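Local coordinates for protein myosin-I heavy chain (Dictyostelium discoideum, PDB 5EJR) that works as an actin-based ATPase motor in the early steps of phagocytosis and adhesion, this piece being the second MyTH4-FERM module of its tail, at residues I226-I235 with V268-L278. Sequence-based numbering, arbitrary orientation.
Sequences INTYTTIREI and VSETDMIYDVL. With EDO (1,2-ethanediol), chain E.
Thr231 and Met273 form a single beta bridge, their CA atoms 4.4 Å apart, where two loops of the ubiquitin-like lobe of the FERM domain run into helices 232-243 and 274-283. Ile274 N donates to Thr230 O (2.9 Å) and Ile232 N to Asp272 O (2.9 Å), each nearly in line with its carbonyl. Farther on, Arg233 N reaches Glu270 O in the carbonyl plane, on a lone pair. Thr231 and Glu234 close a capping box at the first helix, while Met273 is the N-cap of the second.

Ile232 points into the core: its CG1 meets Val268 CG1 at 3.7 Å and its CD1 lies against Ile274 CB, with Phe292 of strand 290-296 packing on both isoleucines. Ile226, with CG1 anti to the backbone N (chi1 -169°), extends CD1 over one face of the Tyr275 ring, 3.9 Å from its centroid, in a CH-pi contact; the same methyl touches Ile274 CG2. Thr228 O lies at the ring edge, in plane. An alanine in place of Tyr275 would remove this ring and probably leave the Ile226 methyl without its aromatic platform. Arg233 lays CD against Glu270 OE2; the charged ends stay too far apart for a salt bridge, and NH2 pairs instead with Asp237. A water accepts from Tyr275 N and donates to both Thr228 O (2.7 Å) and Thr230 O (2.9 Å).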
loop_
_atom_site.group_PDB
_atom_site.type_symbol
_atom_site.label_atom_id
_atom_site.label_comp_id
_atom_site.label_asym_id
_atom_site.label_seq_id
_atom_site.Cartn_x
_atom_site.Cartn_y
_atom_site.Cartn_z
ATOM N N ILE A 226 11.609 -7.170 0.648
ATOM C CA ILE A 226 10.175 -7.253 0.948
ATOM C C ILE A 226 9.771 -8.669 1.386
ATOM O O ILE A 226 10.138 -9.646 0.743
ATOM C CB ILE A 226 9.369 -6.726 -0.294
ATOM C CG1 ILE A 226 7.882 -6.502 -0.018
ATOM C CG2 ILE A 226 9.534 -7.589 -1.538
ATOM C CD1 ILE A 226 7.137 -5.844 -1.235
ATOM N N ASN A 227 9.065 -8.770 2.500
ATOM C CA ASN A 227 8.539 -10.032 3.018
ATOM C C ASN A 227 7.014 -9.875 3.053
ATOM O O ASN A 227 6.516 -8.756 2.912
ATOM C CB ASN A 227 9.065 -10.324 4.427
ATOM C CG ASN A 227 10.516 -9.973 4.672
ATOM O OD1 ASN A 227 11.391 -10.142 3.810
ATOM N ND2 ASN A 227 10.805 -9.491 5.875
ATOM N N THR A 228 6.281 -10.987 3.274
ATOM C CA THR A 228 4.812 -11.061 3.362
ATOM C C THR A 228 4.200 -9.962 4.227
ATOM O O THR A 228 3.207 -9.360 3.835
ATOM C CB THR A 228 4.405 -12.447 3.915
ATOM O OG1 THR A 228 5.004 -13.447 3.094
ATOM C CG2 THR A 228 2.899 -12.653 3.955
ATOM N N TYR A 229 4.801 -9.711 5.394
ATOM C CA TYR A 229 4.286 -8.798 6.387
ATOM C C TYR A 229 5.031 -7.466 6.477
ATOM O O TYR A 229 4.847 -6.744 7.453
ATOM C CB TYR A 229 4.249 -9.512 7.749
ATOM C CG TYR A 229 3.456 -10.812 7.725
ATOM C CD1 TYR A 229 2.065 -10.802 7.710
ATOM C CD2 TYR A 229 4.099 -12.046 7.684
ATOM C CE1 TYR A 229 1.329 -11.989 7.714
ATOM C CE2 TYR A 229 3.372 -13.244 7.648
ATOM C CZ TYR A 229 1.987 -13.206 7.672
ATOM O OH TYR A 229 1.255 -14.364 7.624
ATOM N N THR A 230 5.836 -7.114 5.468
ATOM C CA THR A 230 6.574 -5.842 5.535
ATOM C C THR A 230 5.626 -4.635 5.528
ATOM O O THR A 230 4.757 -4.525 4.654
ATOM C CB THR A 230 7.648 -5.772 4.449
ATOM O OG1 THR A 230 8.535 -6.885 4.615
ATOM C CG2 THR A 230 8.468 -4.462 4.505
ATOM N N THR A 231 5.819 -3.726 6.489
ATOM C CA THR A 231 5.038 -2.487 6.525
ATOM C C THR A 231 5.727 -1.401 5.691
ATOM O O THR A 231 6.936 -1.465 5.415
ATOM C CB THR A 231 4.852 -1.974 7.952
ATOM O OG1 THR A 231 6.134 -1.641 8.483
ATOM C CG2 THR A 231 4.084 -2.937 8.846
ATOM N N ILE A 232 4.970 -0.358 5.347
ATOM C CA ILE A 232 5.484 0.793 4.605
ATOM C C ILE A 232 6.570 1.511 5.440
ATOM O O ILE A 232 7.568 1.968 4.877
ATOM C CB ILE A 232 4.280 1.676 4.165
ATOM C CG1 ILE A 232 3.440 0.910 3.099
ATOM C CG2 ILE A 232 4.696 3.103 3.685
ATOM C CD1 ILE A 232 4.035 0.768 1.627
ATOM N N ARG A 233 6.430 1.489 6.787
ATOM C CA ARG A 233 7.420 2.104 7.679
ATOM C C ARG A 233 8.756 1.403 7.571
ATOM O O ARG A 233 9.782 2.079 7.467
ATOM C CB ARG A 233 6.944 2.164 9.135
ATOM C CG ARG A 233 7.909 2.895 10.089
ATOM C CD ARG A 233 8.007 4.405 9.818
ATOM N NE ARG A 233 9.226 4.773 9.091
ATOM C CZ ARG A 233 9.480 5.986 8.596
ATOM N NH1 ARG A 233 8.584 6.961 8.709
ATOM N NH2 ARG A 233 10.619 6.226 7.967
ATOM N N GLU A 234 8.747 0.055 7.541
ATOM C CA GLU A 234 9.964 -0.759 7.401
ATOM C C GLU A 234 10.651 -0.558 6.059
ATOM O O GLU A 234 11.873 -0.432 6.050
ATOM C CB GLU A 234 9.691 -2.264 7.664
ATOM C CG GLU A 234 9.263 -2.555 9.099
ATOM C CD GLU A 234 8.624 -3.910 9.369
ATOM O OE1 GLU A 234 8.035 -4.501 8.433
ATOM O OE2 GLU A 234 8.675 -4.363 10.537
ATOM N N ILE A 235 9.905 -0.536 4.928
ATOM C CA ILE A 235 10.538 -0.283 3.633
ATOM C C ILE A 235 11.075 1.141 3.538
ATOM O O ILE A 235 12.100 1.327 2.892
ATOM C CB ILE A 235 9.768 -0.642 2.348
ATOM C CG1 ILE A 235 8.363 -0.032 2.320
ATOM C CG2 ILE A 235 9.752 -2.147 2.062
ATOM C CD1 ILE A 235 8.020 0.513 0.946
ATOM N N VAL A 268 1.019 7.218 1.626
ATOM C CA VAL A 268 0.754 5.822 1.950
ATOM C C VAL A 268 0.978 5.702 3.448
ATOM O O VAL A 268 2.031 6.081 3.929
ATOM C CB VAL A 268 1.643 4.827 1.150
ATOM C CG1 VAL A 268 1.265 3.378 1.481
ATOM C CG2 VAL A 268 1.517 5.069 -0.343
ATOM N N SER A 269 0.013 5.177 4.182
ATOM C CA SER A 269 0.163 5.047 5.632
ATOM C C SER A 269 1.340 4.195 5.969
ATOM O O SER A 269 1.491 3.124 5.391
ATOM C CB SER A 269 -1.090 4.436 6.258
ATOM O OG SER A 269 -0.900 4.328 7.661
ATOM N N GLU A 270 2.168 4.642 6.907
ATOM C CA GLU A 270 3.317 3.862 7.373
ATOM C C GLU A 270 2.914 2.507 8.008
ATOM O O GLU A 270 3.757 1.609 8.104
ATOM C CB GLU A 270 4.178 4.686 8.354
ATOM C CG GLU A 270 3.506 5.035 9.670
ATOM C CD GLU A 270 4.475 5.562 10.707
ATOM O OE1 GLU A 270 4.796 6.773 10.665
ATOM O OE2 GLU A 270 4.946 4.754 11.539
ATOM N N THR A 271 1.645 2.363 8.450
ATOM C CA THR A 271 1.172 1.112 9.066
ATOM C C THR A 271 0.594 0.146 8.071
ATOM O O THR A 271 0.263 -0.976 8.460
ATOM C CB THR A 271 0.165 1.355 10.193
ATOM O OG1 THR A 271 -0.915 2.148 9.696
ATOM C CG2 THR A 271 0.802 1.944 11.442
ATOM N N ASP A 272 0.444 0.552 6.797
ATOM C CA ASP A 272 -0.096 -0.375 5.819
ATOM C C ASP A 272 0.966 -1.448 5.489
ATOM O O ASP A 272 2.176 -1.184 5.603
ATOM C CB ASP A 272 -0.443 0.351 4.508
ATOM C CG ASP A 272 -1.716 1.178 4.450
ATOM O OD1 ASP A 272 -2.423 1.276 5.491
ATOM O OD2 ASP A 272 -2.008 1.737 3.362
ATOM N N MET A 273 0.488 -2.619 5.036
ATOM C CA MET A 273 1.308 -3.729 4.550
ATOM C C MET A 273 1.582 -3.386 3.120
ATOM O O MET A 273 0.634 -3.106 2.383
ATOM C CB MET A 273 0.523 -5.055 4.587
ATOM C CG MET A 273 0.160 -5.493 5.964
ATOM S SD MET A 273 1.558 -5.302 7.076
ATOM C CE MET A 273 1.367 -6.729 8.018
ATOM N N ILE A 274 2.858 -3.393 2.708
ATOM C CA ILE A 274 3.202 -3.064 1.304
ATOM C C ILE A 274 2.467 -3.959 0.294
ATOM O O ILE A 274 1.953 -3.447 -0.704
ATOM C CB ILE A 274 4.740 -2.998 1.023
ATOM C CG1 ILE A 274 5.025 -2.702 -0.470
ATOM C CG2 ILE A 274 5.473 -4.255 1.521
ATOM C CD1 ILE A 274 6.390 -2.145 -0.765
ATOM N N TYR A 275 2.328 -5.258 0.605
ATOM C CA TYR A 275 1.620 -6.177 -0.293
ATOM C C TYR A 275 0.117 -5.887 -0.374
ATOM O O TYR A 275 -0.459 -6.054 -1.453
ATOM C CB TYR A 275 1.924 -7.639 0.051
ATOM C CG TYR A 275 3.233 -8.139 -0.541
ATOM C CD1 TYR A 275 3.533 -7.947 -1.888
ATOM C CD2 TYR A 275 4.142 -8.852 0.232
ATOM C CE1 TYR A 275 4.724 -8.422 -2.440
ATOM C CE2 TYR A 275 5.334 -9.332 -0.310
ATOM C CZ TYR A 275 5.616 -9.120 -1.649
ATOM O OH TYR A 275 6.786 -9.582 -2.189
ATOM N N ASP A 276 -0.498 -5.364 0.725
ATOM C CA ASP A 276 -1.917 -4.965 0.692
ATOM C C ASP A 276 -2.102 -3.768 -0.244
ATOM O O ASP A 276 -3.095 -3.701 -0.961
ATOM C CB ASP A 276 -2.463 -4.661 2.092
ATOM C CG ASP A 276 -2.717 -5.879 2.965
ATOM O OD1 ASP A 276 -2.826 -7.000 2.411
ATOM O OD2 ASP A 276 -2.848 -5.708 4.205
ATOM N N VAL A 277 -1.107 -2.846 -0.268
ATOM C CA VAL A 277 -1.107 -1.676 -1.140
ATOM C C VAL A 277 -0.990 -2.137 -2.598
ATOM O O VAL A 277 -1.713 -1.626 -3.450
ATOM C CB VAL A 277 0.008 -0.638 -0.790
ATOM C CG1 VAL A 277 -0.044 0.564 -1.726
ATOM C CG2 VAL A 277 -0.045 -0.195 0.666
ATOM N N LEU A 278 -0.082 -3.084 -2.889
ATOM C CA LEU A 278 0.094 -3.560 -4.260
ATOM C C LEU A 278 -1.166 -4.206 -4.829
ATOM O O LEU A 278 -1.461 -4.013 -6.012
ATOM C CB LEU A 278 1.320 -4.477 -4.425
ATOM C CG LEU A 278 2.673 -3.786 -4.250
ATOM C CD1 LEU A 278 3.781 -4.825 -4.021
ATOM C CD2 LEU A 278 3.005 -2.893 -5.455
HETATM C C1 EDO E . 3.129 9.606 6.725
HETATM O O1 EDO E . 4.116 9.218 5.763
HETATM C C2 EDO E . 1.931 8.579 6.720
HETATM O O2 EDO E . 2.344 7.434 7.454
HETATM O O HOH W 1 3.384 -6.691 3.250
#